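Local coordinates for protein Alpha/beta hydrolase (Pseudomonas aeruginosa PAO1, PDB 4R1D) that probably hydrolyses lipids as the type VI secretion effector Tle4, binds calcium, and is bound in this complex by the protein Tli4, at residues P48-F53 / R246-I251; Y225-V230 / H269-V274; E191-R196 / V552-Q557; L260-L265 / V277-Q282. All blocks are in the same frame, centred on the assembly; numbering follows the deposited sequence. Where two conformers were deposited one is given.

Contact 1 of 4, residues P48-F53 / R246-I251; sequences PLPVIF and RRMKVI
Val250 and Ile251 lie beside Pro50, Val51 and Ile52 as neighbouring parallel strands. Ile251 N donates to Pro50 O at 3.0 Å, and Ile52 N donates to Ile251 O at 2.9 Å. Both bonds are nearly straight, with 164° at the hydrogen. Val51 sits between them, paired with Ile251, and these two side chains share one face of the sheet. Ile251 has CG1 anti to its carbonyl carbon (chi1 -62°) and then runs extended. This carries CD1 across to Leu49 CD2, 4.1 Å away. The other Leu49 methyl, CD1, packs 3.3 Å from Lys249 O. Helix 542-556 covers this face through Val552, Ile555 and Thr556. The pairing belongs to the central parallel sheet of the alpha/beta hydrolase fold, where strand 48-54 runs between 201-206 and 250-255. On the opposite face, Val250 CG1 meets the ring of Pro50 at CB, 3.8 Å away, the two side chains crossing at about a right angle. Ile52 CG1 lies against Val250 CB and CG2. Before the strand, Met248 bends at chi3 (72°) and brings CE against two proline rings. CE is 3.9 Å from Pro48 CG and equally far from Pro50 CD. Ahead of strand 250-255, a water links the two segments: it donates to Pro48 O at 2.6 Å and accepts from Lys249 N.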
loop_
_atom_site.group_PDB
_atom_site.type_symbol
_atom_site.label_atom_id
_atom_site.label_comp_id
_atom_site.label_asym_id
_atom_site.label_seq_id
_atom_site.Cartn_x
_atom_site.Cartn_y
_atom_site.Cartn_z
ATOM N N PRO A 48 8.717 -17.249 26.294
ATOM C CA PRO A 48 7.920 -16.637 25.229
ATOM C C PRO A 48 8.469 -16.973 23.857
ATOM O O PRO A 48 9.685 -17.035 23.675
ATOM C CB PRO A 48 8.049 -15.136 25.510
ATOM C CG PRO A 48 9.309 -15.009 26.297
ATOM C CD PRO A 48 9.398 -16.244 27.125
ATOM N N LEU A 49 7.566 -17.197 22.904
ATOM C CA LEU A 49 7.940 -17.502 21.531
ATOM C C LEU A 49 7.016 -16.687 20.632
ATOM O O LEU A 49 5.916 -17.131 20.300
ATOM C CB LEU A 49 7.774 -19.005 21.253
ATOM C CG LEU A 49 8.357 -19.549 19.948
ATOM C CD1 LEU A 49 9.738 -18.995 19.748
ATOM C CD2 LEU A 49 8.395 -21.086 19.936
ATOM N N PRO A 50 7.442 -15.473 20.252
ATOM C CA PRO A 50 6.520 -14.630 19.488
ATOM C C PRO A 50 6.246 -15.159 18.085
ATOM O O PRO A 50 7.158 -15.601 17.402
ATOM C CB PRO A 50 7.253 -13.276 19.407
ATOM C CG PRO A 50 8.207 -13.291 20.540
ATOM C CD PRO A 50 8.662 -14.743 20.630
ATOM N N VAL A 51 4.981 -15.101 17.689
ATOM C CA VAL A 51 4.565 -15.391 16.325
ATOM C C VAL A 51 4.278 -14.052 15.653
ATOM O O VAL A 51 3.397 -13.329 16.091
ATOM C CB VAL A 51 3.316 -16.276 16.316
ATOM C CG1 VAL A 51 2.793 -16.470 14.895
ATOM C CG2 VAL A 51 3.645 -17.638 16.962
ATOM N N ILE A 52 5.019 -13.732 14.591
ATOM C CA ILE A 52 4.874 -12.452 13.913
ATOM C C ILE A 52 4.063 -12.653 12.641
ATOM O O ILE A 52 4.503 -13.342 11.725
ATOM C CB ILE A 52 6.246 -11.874 13.494
ATOM C CG1 ILE A 52 7.257 -11.959 14.643
ATOM C CG2 ILE A 52 6.086 -10.423 12.992
ATOM C CD1 ILE A 52 6.864 -11.185 15.894
ATOM N N PHE A 53 2.879 -12.059 12.589
ATOM C CA PHE A 53 2.031 -12.217 11.422
ATOM C C PHE A 53 2.317 -11.077 10.467
ATOM O O PHE A 53 2.300 -9.909 10.865
ATOM C CB PHE A 53 0.556 -12.221 11.828
ATOM C CG PHE A 53 -0.369 -12.472 10.688
ATOM C CD1 PHE A 53 -0.623 -13.763 10.266
ATOM C CD2 PHE A 53 -0.966 -11.416 10.019
ATOM C CE1 PHE A 53 -1.473 -14.004 9.214
ATOM C CE2 PHE A 53 -1.826 -11.656 8.957
ATOM C CZ PHE A 53 -2.067 -12.961 8.554
ATOM N N ARG A 246 18.959 -11.867 23.526
ATOM C CA ARG A 246 19.695 -12.303 22.350
ATOM C C ARG A 246 19.303 -13.706 21.931
ATOM O O ARG A 246 19.333 -14.030 20.742
ATOM C CB ARG A 246 21.206 -12.270 22.605
ATOM C CG ARG A 246 21.805 -10.881 22.639
ATOM C CD ARG A 246 23.307 -10.952 22.364
ATOM N NE ARG A 246 23.980 -11.906 23.240
ATOM C CZ ARG A 246 24.363 -11.629 24.483
ATOM N NH1 ARG A 246 24.128 -10.426 24.992
ATOM N NH2 ARG A 246 24.972 -12.551 25.220
ATOM N N ARG A 247 18.941 -14.539 22.904
ATOM C CA ARG A 247 18.634 -15.942 22.633
ATOM C C ARG A 247 17.205 -16.130 22.135
ATOM O O ARG A 247 16.852 -17.189 21.612
ATOM C CB ARG A 247 18.871 -16.817 23.873
ATOM C CG ARG A 247 20.332 -16.963 24.276
ATOM C CD ARG A 247 20.514 -17.990 25.392
ATOM N NE ARG A 247 20.422 -19.368 24.910
ATOM C CZ ARG A 247 19.367 -20.160 25.087
ATOM N NH1 ARG A 247 18.301 -19.720 25.742
ATOM N NH2 ARG A 247 19.383 -21.398 24.612
ATOM N N MET A 248 16.376 -15.106 22.293
ATOM C CA MET A 248 14.987 -15.230 21.848
ATOM C C MET A 248 14.900 -15.443 20.327
ATOM O O MET A 248 15.731 -14.935 19.568
ATOM C CB MET A 248 14.148 -14.025 22.285
ATOM C CG MET A 248 13.679 -14.111 23.741
ATOM S SD MET A 248 12.570 -12.772 24.206
ATOM C CE MET A 248 11.076 -13.239 23.322
ATOM N N LYS A 249 13.910 -16.224 19.901
ATOM C CA LYS A 249 13.634 -16.433 18.475
ATOM C C LYS A 249 12.155 -16.156 18.199
ATOM O O LYS A 249 11.337 -16.184 19.107
ATOM C CB LYS A 249 13.950 -17.876 18.067
ATOM C CG LYS A 249 15.420 -18.292 18.208
ATOM C CD LYS A 249 16.292 -17.637 17.165
ATOM C CE LYS A 249 17.744 -18.105 17.261
ATOM N NZ LYS A 249 17.949 -19.427 16.616
ATOM N N VAL A 250 11.803 -15.904 16.945
ATOM C CA VAL A 250 10.395 -15.706 16.594
ATOM C C VAL A 250 10.043 -16.586 15.393
ATOM O O VAL A 250 10.923 -17.073 14.689
ATOM C CB VAL A 250 10.082 -14.235 16.225
ATOM C CG1 VAL A 250 10.472 -13.290 17.364
ATOM C CG2 VAL A 250 10.809 -13.853 14.944
ATOM N N ILE A 251 8.756 -16.789 15.159
ATOM C CA ILE A 251 8.299 -17.541 13.989
ATOM C C ILE A 251 7.466 -16.606 13.133
ATOM O O ILE A 251 6.563 -15.954 13.641
ATOM C CB ILE A 251 7.436 -18.736 14.410
ATOM C CG1 ILE A 251 8.258 -19.698 15.267
ATOM C CG2 ILE A 251 6.854 -19.452 13.186
ATOM C CD1 ILE A 251 7.411 -20.724 16.003
HETATM O O HOH W 1 11.753 -16.955 22.032
#

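Contact 2 of 4, residues Y225-V230 / H269-V274; sequences YIENTV and HGYERV
Glu227 is gripped by Arg273 and Tyr271 through three hydrogen bonds. Arg273 meets the carboxylate side-on, with NE and NH2 each taking one oxygen. NE reaches Glu227 OE2 at 2.9 Å and NH2 reaches Glu227 OE1 at 3.0 Å. Both use the syn lone pairs, and the two flat groups are nearly coplanar (17° apart). This is a two-bond salt bridge that fixes the rotation of the carboxylate. Tyr271 OH donates to Glu227 OE2 at 2.7 Å on the anti lone pair, so OE2 accepts from two donors. The tyrosine ring stands almost perpendicular to the carboxylate plane. Glu227 bends at chi2 (-64°), which swings its carboxylate off the helix toward the loop. Beside it, Ile226 packs against the hydroxyl end of the tyrosine. Its CG2 is 3.4 Å from Tyr271 OH, and its CD1 is at the ring edge, 4.1 Å from Tyr271 CE2.

The next shell holds the donors in place. Arg273 CB lies 3.5 Å above one face of the Tyr271 ring, toward its rim. Tyr271 and Arg273 belong to a type I turn ending at Val274, so both side chains leave the same short piece of backbone. The remaining nitrogen, Arg273 NH1, is hydrogen-bonded to the carbonyls of Met248 and Met245. Leu231 of the helix also packs on Arg273. The contact ties helix 215-238 to the alpha-to-beta connection of the beta-alpha-beta unit 250-255, 258-267, 274-280, in the alpha/beta hydrolase fold.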
loop_
_atom_site.group_PDB
_atom_site.type_symbol
_atom_site.label_atom_id
_atom_site.label_comp_id
_atom_site.label_asym_id
_atom_site.label_seq_id
_atom_site.Cartn_x
_atom_site.Cartn_y
_atom_site.Cartn_z
ATOM N N TYR A 225 10.433 -3.529 13.941
ATOM C CA TYR A 225 9.256 -3.818 14.741
ATOM C C TYR A 225 9.571 -4.931 15.732
ATOM O O TYR A 225 9.287 -4.811 16.925
ATOM C CB TYR A 225 8.080 -4.219 13.830
ATOM C CG TYR A 225 6.855 -4.698 14.560
ATOM C CD1 TYR A 225 6.194 -3.878 15.461
ATOM C CD2 TYR A 225 6.344 -5.974 14.337
ATOM C CE1 TYR A 225 5.068 -4.310 16.124
ATOM C CE2 TYR A 225 5.220 -6.412 14.992
ATOM C CZ TYR A 225 4.584 -5.590 15.884
ATOM O OH TYR A 225 3.454 -6.016 16.534
ATOM N N ILE A 226 10.170 -6.013 15.247
ATOM C CA ILE A 226 10.506 -7.129 16.129
ATOM C C ILE A 226 11.532 -6.704 17.187
ATOM O O ILE A 226 11.342 -6.951 18.371
ATOM C CB ILE A 226 11.057 -8.331 15.336
ATOM C CG1 ILE A 226 9.995 -8.878 14.378
ATOM C CG2 ILE A 226 11.540 -9.432 16.271
ATOM C CD1 ILE A 226 10.578 -9.767 13.296
ATOM N N GLU A 227 12.608 -6.057 16.754
ATOM C CA GLU A 227 13.719 -5.736 17.653
ATOM C C GLU A 227 13.404 -4.603 18.629
ATOM O O GLU A 227 13.929 -4.572 19.750
ATOM C CB GLU A 227 14.988 -5.404 16.854
ATOM C CG GLU A 227 15.488 -6.538 15.954
ATOM C CD GLU A 227 15.930 -7.768 16.734
ATOM O OE1 GLU A 227 16.560 -7.598 17.801
ATOM O OE2 GLU A 227 15.650 -8.905 16.283
ATOM N N ASN A 228 12.552 -3.675 18.210
ATOM C CA ASN A 228 12.316 -2.467 18.993
ATOM C C ASN A 228 10.944 -2.382 19.658
ATOM O O ASN A 228 10.746 -1.571 20.559
ATOM C CB ASN A 228 12.602 -1.211 18.160
ATOM C CG ASN A 228 14.020 -1.177 17.620
ATOM O OD1 ASN A 228 14.952 -1.701 18.233
ATOM N ND2 ASN A 228 14.187 -0.562 16.458
ATOM N N THR A 229 9.996 -3.210 19.226
ATOM C CA THR A 229 8.684 -3.233 19.880
ATOM C C THR A 229 8.381 -4.578 20.522
ATOM O O THR A 229 8.103 -4.667 21.723
ATOM C CB THR A 229 7.523 -2.892 18.906
ATOM O OG1 THR A 229 7.639 -1.534 18.464
ATOM C CG2 THR A 229 6.178 -3.087 19.602
ATOM N N VAL A 230 8.418 -5.636 19.723
ATOM C CA VAL A 230 8.047 -6.947 20.241
ATOM C C VAL A 230 8.963 -7.434 21.362
ATOM O O VAL A 230 8.494 -7.750 22.449
ATOM C CB VAL A 230 7.993 -7.996 19.127
ATOM C CG1 VAL A 230 7.606 -9.344 19.716
ATOM C CG2 VAL A 230 6.994 -7.558 18.072
ATOM N N HIS A 269 19.444 -10.577 4.397
ATOM C CA HIS A 269 20.172 -10.054 5.544
ATOM C C HIS A 269 20.445 -11.204 6.493
ATOM O O HIS A 269 19.843 -12.260 6.369
ATOM C CB HIS A 269 19.355 -8.988 6.274
ATOM C CG HIS A 269 18.905 -7.866 5.395
ATOM N ND1 HIS A 269 17.660 -7.838 4.801
ATOM C CD2 HIS A 269 19.536 -6.734 5.002
ATOM C CE1 HIS A 269 17.542 -6.733 4.086
ATOM N NE2 HIS A 269 18.666 -6.045 4.191
ATOM N N GLY A 270 21.358 -10.996 7.435
ATOM C CA GLY A 270 21.588 -11.979 8.473
ATOM C C GLY A 270 20.551 -11.756 9.548
ATOM O O GLY A 270 20.640 -10.800 10.321
ATOM N N TYR A 271 19.534 -12.604 9.586
ATOM C CA TYR A 271 18.505 -12.439 10.601
ATOM C C TYR A 271 18.120 -13.786 11.167
ATOM O O TYR A 271 17.047 -14.322 10.882
ATOM C CB TYR A 271 17.291 -11.696 10.047
ATOM C CG TYR A 271 16.447 -11.074 11.124
ATOM C CD1 TYR A 271 16.986 -10.134 11.999
ATOM C CD2 TYR A 271 15.118 -11.431 11.283
ATOM C CE1 TYR A 271 16.221 -9.570 12.994
ATOM C CE2 TYR A 271 14.341 -10.866 12.270
ATOM C CZ TYR A 271 14.900 -9.937 13.122
ATOM O OH TYR A 271 14.132 -9.377 14.108
ATOM N N GLU A 272 19.026 -14.318 11.979
ATOM C CA GLU A 272 18.878 -15.614 12.617
ATOM C C GLU A 272 17.799 -15.587 13.694
ATOM O O GLU A 272 17.424 -16.621 14.231
ATOM C CB GLU A 272 20.220 -16.029 13.234
ATOM C CG GLU A 272 21.375 -16.133 12.234
ATOM C CD GLU A 272 21.824 -14.791 11.660
ATOM O OE1 GLU A 272 21.634 -13.739 12.316
ATOM O OE2 GLU A 272 22.381 -14.794 10.538
ATOM N N ARG A 273 17.317 -14.387 14.018
ATOM C CA ARG A 273 16.219 -14.223 14.974
ATOM C C ARG A 273 15.013 -15.080 14.577
ATOM O O ARG A 273 14.234 -15.520 15.427
ATOM C CB ARG A 273 15.800 -12.749 15.043
ATOM C CG ARG A 273 14.665 -12.465 15.990
ATOM C CD ARG A 273 15.155 -12.517 17.429
ATOM N NE ARG A 273 15.886 -11.310 17.818
ATOM C CZ ARG A 273 16.605 -11.228 18.931
ATOM N NH1 ARG A 273 16.690 -12.290 19.723
ATOM N NH2 ARG A 273 17.229 -10.101 19.257
ATOM N N VAL A 274 14.854 -15.304 13.278
ATOM C CA VAL A 274 13.715 -16.073 12.778
ATOM C C VAL A 274 14.008 -17.572 12.801
ATOM O O VAL A 274 14.953 -18.051 12.168
ATOM C CB VAL A 274 13.257 -15.594 11.367
ATOM C CG1 VAL A 274 12.211 -16.540 10.782
ATOM C CG2 VAL A 274 12.719 -14.151 11.442
#

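Contact 3 of 4, residues E191-R196 / V552-Q557; sequences EEELLR and VIKITQ
Lys554 and Glu193 form the salt bridge between these two helices. Lys554 NZ donates to Glu193 OE2 at 2.9 Å, using the syn lone pair. A second, weak bond runs from Lys554 NZ to Glu193 OE1, also 2.9 Å. The ammonium group therefore sits across the mouth of the carboxylate. It has a further partner in Pro188 O, in the loop just before helix 191-197. Glu193 runs extended beyond CG (chi2 175°), which carries the carboxylate out to the lysine end, the two side chains crossing at a slant. Lys554 leaves its own helix pointing away and bends back at chi2.

Beside the salt bridge, Gln557 crosses Glu193 at about a right angle. Its CD lies 3.6 Å from Glu193 CB and 3.7 Å from Glu193 CG. Arg196 slides past the same amide in the opposite direction, and the amide lies at the edge of the guanidinium. The helices cross steeply, with axes 80° apart and 9.4 Å at closest approach. Helix 542-556 packs on a face of the central sheet of this alpha/beta hydrolase, against Ile251 and Phe202, and helix 191-197 lies outside it as a further layer, leading into strand 201-206.

The apolar packing is on the buried side. Leu194 CD2 meets Ile553 CD1 at 4.1 Å, the side chains crossing at about a right angle. Trp168 touches both of these residues. Near the end of helix 542-556, Thr556 OG1 turns back to Val552 O at 2.6 Å. The oxygen also accepts from Thr556 N, and the two donors come from opposite faces of the carbonyl plane.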
loop_
_atom_site.group_PDB
_atom_site.type_symbol
_atom_site.label_atom_id
_atom_site.label_comp_id
_atom_site.label_asym_id
_atom_site.label_seq_id
_atom_site.Cartn_x
_atom_site.Cartn_y
_atom_site.Cartn_z
ATOM N N GLU A 191 2.678 -36.694 19.740
ATOM C CA GLU A 191 2.378 -36.246 21.096
ATOM C C GLU A 191 3.592 -35.598 21.763
ATOM O O GLU A 191 3.457 -34.620 22.500
ATOM C CB GLU A 191 1.856 -37.413 21.951
ATOM C CG GLU A 191 1.337 -36.974 23.315
ATOM C CD GLU A 191 0.818 -38.124 24.149
ATOM O OE1 GLU A 191 0.704 -39.256 23.622
ATOM O OE2 GLU A 191 0.521 -37.890 25.335
ATOM N N GLU A 192 4.777 -36.156 21.518
ATOM C CA GLU A 192 6.039 -35.529 21.941
ATOM C C GLU A 192 6.116 -34.072 21.562
ATOM O O GLU A 192 6.448 -33.210 22.375
ATOM C CB GLU A 192 7.189 -36.128 21.158
ATOM C CG GLU A 192 8.133 -36.788 21.989
ATOM C CD GLU A 192 7.449 -37.913 22.606
ATOM O OE1 GLU A 192 7.043 -37.760 23.767
ATOM O OE2 GLU A 192 7.279 -38.918 21.891
ATOM N N GLU A 193 5.891 -33.836 20.279
ATOM C CA GLU A 193 6.045 -32.511 19.694
ATOM C C GLU A 193 5.104 -31.505 20.332
ATOM O O GLU A 193 5.506 -30.375 20.622
ATOM C CB GLU A 193 5.849 -32.568 18.177
ATOM C CG GLU A 193 6.982 -33.294 17.458
ATOM C CD GLU A 193 6.724 -33.452 15.977
ATOM O OE1 GLU A 193 5.547 -33.510 15.579
ATOM O OE2 GLU A 193 7.702 -33.488 15.209
ATOM N N LEU A 194 3.861 -31.916 20.572
ATOM C CA LEU A 194 2.904 -31.027 21.221
ATOM C C LEU A 194 3.278 -30.779 22.680
ATOM O O LEU A 194 3.136 -29.674 23.193
ATOM C CB LEU A 194 1.484 -31.586 21.122
ATOM C CG LEU A 194 0.961 -31.658 19.680
ATOM C CD1 LEU A 194 -0.294 -32.490 19.586
ATOM C CD2 LEU A 194 0.733 -30.248 19.129
ATOM N N LEU A 195 3.747 -31.810 23.365
ATOM C CA LEU A 195 4.151 -31.601 24.747
ATOM C C LEU A 195 5.306 -30.611 24.787
ATOM O O LEU A 195 5.331 -29.690 25.603
ATOM C CB LEU A 195 4.561 -32.927 25.398
ATOM C CG LEU A 195 4.964 -32.879 26.876
ATOM C CD1 LEU A 195 3.879 -32.236 27.737
ATOM C CD2 LEU A 195 5.260 -34.298 27.365
ATOM N N ARG A 196 6.257 -30.791 23.884
ATOM C CA ARG A 196 7.380 -29.882 23.802
ATOM C C ARG A 196 6.886 -28.470 23.503
ATOM O O ARG A 196 7.338 -27.505 24.106
ATOM C CB ARG A 196 8.349 -30.323 22.713
ATOM C CG ARG A 196 9.424 -29.294 22.424
ATOM C CD ARG A 196 10.284 -29.033 23.655
ATOM N NE ARG A 196 11.715 -29.280 23.455
ATOM C CZ ARG A 196 12.251 -30.011 22.478
ATOM N NH1 ARG A 196 11.492 -30.614 21.570
ATOM N NH2 ARG A 196 13.568 -30.151 22.419
ATOM N N VAL A 552 3.902 -23.986 12.767
ATOM C CA VAL A 552 4.379 -23.421 14.029
ATOM C C VAL A 552 4.849 -24.518 14.981
ATOM O O VAL A 552 5.918 -24.402 15.604
ATOM C CB VAL A 552 3.310 -22.553 14.686
ATOM C CG1 VAL A 552 3.700 -22.196 16.130
ATOM C CG2 VAL A 552 3.093 -21.294 13.845
ATOM N N ILE A 553 4.057 -25.582 15.082
ATOM C CA ILE A 553 4.433 -26.711 15.926
ATOM C C ILE A 553 5.752 -27.356 15.480
ATOM O O ILE A 553 6.648 -27.601 16.299
ATOM C CB ILE A 553 3.341 -27.780 15.990
ATOM C CG1 ILE A 553 2.084 -27.219 16.674
ATOM C CG2 ILE A 553 3.881 -29.027 16.728
ATOM C CD1 ILE A 553 2.342 -26.670 18.098
ATOM N N LYS A 554 5.881 -27.627 14.187
ATOM C CA LYS A 554 7.111 -28.213 13.676
ATOM C C LYS A 554 8.336 -27.314 13.892
ATOM O O LYS A 554 9.373 -27.772 14.380
ATOM C CB LYS A 554 6.958 -28.608 12.210
ATOM C CG LYS A 554 6.007 -29.802 11.985
ATOM C CD LYS A 554 6.533 -31.079 12.655
ATOM C CE LYS A 554 5.635 -32.285 12.360
ATOM N NZ LYS A 554 6.274 -33.599 12.741
ATOM N N ILE A 555 8.209 -26.028 13.557
ATOM C CA ILE A 555 9.317 -25.092 13.713
ATOM C C ILE A 555 9.765 -24.992 15.173
ATOM O O ILE A 555 10.953 -24.894 15.464
ATOM C CB ILE A 555 8.943 -23.691 13.171
ATOM C CG1 ILE A 555 8.780 -23.767 11.647
ATOM C CG2 ILE A 555 10.009 -22.634 13.602
ATOM C CD1 ILE A 555 7.950 -22.631 11.009
ATOM N N THR A 556 8.796 -25.001 16.077
ATOM C CA THR A 556 9.037 -24.919 17.519
ATOM C C THR A 556 9.953 -26.034 18.060
ATOM O O THR A 556 10.668 -25.841 19.052
ATOM C CB THR A 556 7.681 -24.911 18.272
ATOM O OG1 THR A 556 6.944 -23.737 17.900
ATOM C CG2 THR A 556 7.873 -24.913 19.771
ATOM N N GLN A 557 9.945 -27.188 17.408
ATOM C CA GLN A 557 10.810 -28.290 17.830
ATOM C C GLN A 557 12.287 -27.877 17.804
ATOM O O GLN A 557 13.125 -28.462 18.495
ATOM C CB GLN A 557 10.560 -29.530 16.972
ATOM C CG GLN A 557 9.087 -29.948 16.888
ATOM C CD GLN A 557 8.402 -30.015 18.252
ATOM O OE1 GLN A 557 7.345 -29.404 18.470
ATOM N NE2 GLN A 557 8.989 -30.772 19.170
#

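Contact 4 of 4, residues L260-L265 / V277-Q282; sequences LVARAL and VVHGVQ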
loop_
_atom_site.group_PDB
_atom_site.type_symbol
_atom_site.label_atom_id
_atom_site.label_comp_id
_atom_site.label_asym_id
_atom_site.label_seq_id
_atom_site.Cartn_x
_atom_site.Cartn_y
_atom_site.Cartn_z
ATOM N N LEU A 260 7.094 -12.220 0.557
ATOM C CA LEU A 260 8.255 -11.610 -0.074
ATOM C C LEU A 260 8.989 -10.717 0.937
ATOM O O LEU A 260 10.230 -10.672 0.965
ATOM C CB LEU A 260 7.848 -10.821 -1.319
ATOM C CG LEU A 260 7.492 -11.645 -2.569
ATOM C CD1 LEU A 260 6.268 -12.489 -2.364
ATOM C CD2 LEU A 260 7.283 -10.701 -3.757
ATOM N N VAL A 261 8.219 -10.028 1.772
ATOM C CA VAL A 261 8.788 -9.235 2.859
ATOM C C VAL A 261 9.622 -10.144 3.762
ATOM O O VAL A 261 10.766 -9.829 4.094
ATOM C CB VAL A 261 7.686 -8.550 3.693
ATOM C CG1 VAL A 261 8.287 -7.852 4.927
ATOM C CG2 VAL A 261 6.862 -7.563 2.812
ATOM N N ALA A 262 9.045 -11.282 4.136
ATOM C CA ALA A 262 9.717 -12.234 5.011
ATOM C C ALA A 262 11.008 -12.760 4.384
ATOM O O ALA A 262 12.037 -12.857 5.036
ATOM C CB ALA A 262 8.791 -13.392 5.348
ATOM N N ARG A 263 10.957 -13.097 3.105
ATOM C CA ARG A 263 12.154 -13.609 2.454
ATOM C C ARG A 263 13.245 -12.550 2.344
ATOM O O ARG A 263 14.414 -12.844 2.546
ATOM C CB ARG A 263 11.811 -14.218 1.096
ATOM C CG ARG A 263 11.096 -15.568 1.216
ATOM C CD ARG A 263 10.508 -16.008 -0.119
ATOM N NE ARG A 263 11.571 -16.155 -1.113
ATOM C CZ ARG A 263 11.406 -16.036 -2.427
ATOM N NH1 ARG A 263 10.208 -15.762 -2.945
ATOM N NH2 ARG A 263 12.453 -16.191 -3.234
ATOM N N ALA A 264 12.862 -11.315 2.022
ATOM C CA ALA A 264 13.817 -10.217 2.034
ATOM C C ALA A 264 14.474 -10.111 3.410
ATOM O O ALA A 264 15.682 -9.941 3.518
ATOM C CB ALA A 264 13.133 -8.906 1.651
ATOM N N LEU A 265 13.666 -10.235 4.459
ATOM C CA LEU A 265 14.155 -10.162 5.834
ATOM C C LEU A 265 15.149 -11.270 6.199
ATOM O O LEU A 265 16.240 -10.992 6.700
ATOM C CB LEU A 265 12.976 -10.198 6.812
ATOM C CG LEU A 265 13.340 -10.210 8.302
ATOM C CD1 LEU A 265 14.204 -9.014 8.697
ATOM C CD2 LEU A 265 12.068 -10.243 9.133
ATOM N N VAL A 277 9.571 -20.249 9.082
ATOM C CA VAL A 277 8.614 -19.409 8.376
ATOM C C VAL A 277 7.463 -20.223 7.813
ATOM O O VAL A 277 7.668 -21.255 7.169
ATOM C CB VAL A 277 9.305 -18.696 7.215
ATOM C CG1 VAL A 277 8.309 -17.847 6.436
ATOM C CG2 VAL A 277 10.471 -17.830 7.745
ATOM N N VAL A 278 6.253 -19.741 8.080
ATOM C CA VAL A 278 5.044 -20.193 7.423
ATOM C C VAL A 278 4.652 -19.161 6.367
ATOM O O VAL A 278 4.538 -17.973 6.665
ATOM C CB VAL A 278 3.915 -20.330 8.451
ATOM C CG1 VAL A 278 2.526 -20.408 7.766
ATOM C CG2 VAL A 278 4.181 -21.534 9.352
ATOM N N HIS A 279 4.480 -19.618 5.132
ATOM C CA HIS A 279 3.953 -18.790 4.048
ATOM C C HIS A 279 2.586 -19.298 3.608
ATOM O O HIS A 279 2.419 -20.493 3.313
ATOM C CB HIS A 279 4.840 -18.872 2.798
ATOM C CG HIS A 279 6.198 -18.257 2.935
ATOM N ND1 HIS A 279 6.411 -16.999 3.458
ATOM C CD2 HIS A 279 7.407 -18.699 2.510
ATOM C CE1 HIS A 279 7.703 -16.714 3.399
ATOM N NE2 HIS A 279 8.328 -17.728 2.825
ATOM N N GLY A 280 1.631 -18.381 3.506
ATOM C CA GLY A 280 0.338 -18.661 2.902
ATOM C C GLY A 280 0.166 -17.856 1.623
ATOM O O GLY A 280 0.446 -16.655 1.587
ATOM N N VAL A 281 -0.280 -18.531 0.571
ATOM C CA VAL A 281 -0.548 -17.924 -0.735
ATOM C C VAL A 281 0.460 -16.887 -1.227
ATOM O O VAL A 281 0.071 -15.828 -1.733
ATOM C CB VAL A 281 -1.993 -17.356 -0.852
ATOM C CG1 VAL A 281 -3.012 -18.448 -0.578
ATOM C CG2 VAL A 281 -2.211 -16.127 0.080
ATOM N N GLN A 282 1.747 -17.204 -1.116
ATOM C CA GLN A 282 2.784 -16.288 -1.567
ATOM C C GLN A 282 2.850 -16.294 -3.086
ATOM O O GLN A 282 2.934 -17.352 -3.687
ATOM C CB GLN A 282 4.160 -16.687 -1.031
ATOM C CG GLN A 282 5.225 -15.656 -1.393
ATOM C CD GLN A 282 6.631 -16.019 -0.947
ATOM O OE1 GLN A 282 6.843 -16.732 0.058
ATOM N NE2 GLN A 282 7.611 -15.524 -1.694
#
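Gln282 fits closely between Leu260, Arg263 and His279, and this end of the contact is its tight part. Gln282 is fully stretched, with CG anti to the backbone N (chi1 -175°), and so reaches across to the helix. Leu260 CD1 rests 3.5 Å from Gln282 CG. The amide lies at the edge of the Arg263 guanidinium, their planes 33° apart. It also covers the centre of one face of the His279 ring, while Val277 CG1 lies 3.3 Å above the opposite face, toward its rim. The imidazole ND1 is hydrogen-bonded to Thr254 OG1 in the adjacent strand, which helps to set the rotation of the ring.

The other end is looser. Ala262 CB approaches the ring edge, 4.0 Å from His279 CE1. Arg263 CG is 3.9 Å from His279 NE2, with the guanidinium 71° from the ring plane. The Val277 side chain comes no nearer than 4.6 Å to residues 260-265. This side does not face solvent, since every touching residue is buried. Arg263 NE bonds to Gly422 O, while the guanidinium makes a cation-pi contact with Tyr423.

Strand 250-255, helix 258-267 and strand 274-280 form a beta-alpha-beta crossover. The His-Ser-Met-Gly-Gly sequence where strand 250-255 turns into helix 258-267 is consistent with the nucleophile elbow of alpha/beta hydrolases.

Contacts 1 and 2 touch directly, with Val250 N 2.9 Å from Arg273 O. Contact 3 backs onto contact 1 where Thr556 OG1 is 3.6 Å from Leu49 CD2. Contact 4 meets contact 3 through Ile555 CD1, 3.5 Å from Val277 N, and meets contact 2 through His269 ND1, 3.2 Å from Ala264 O. Contact 1 is closest to the calcium site formed by Glu152, Asp156, Phe202 and Asp203: the Val51 side chain is about 8 Å from the calcium ion. In contact 3, the Ile553 side chain is about 13 Å from the bound calcium ion. Contact 4 lies away from this site. The centres of contacts 1 and 4 are about 16 Å apart.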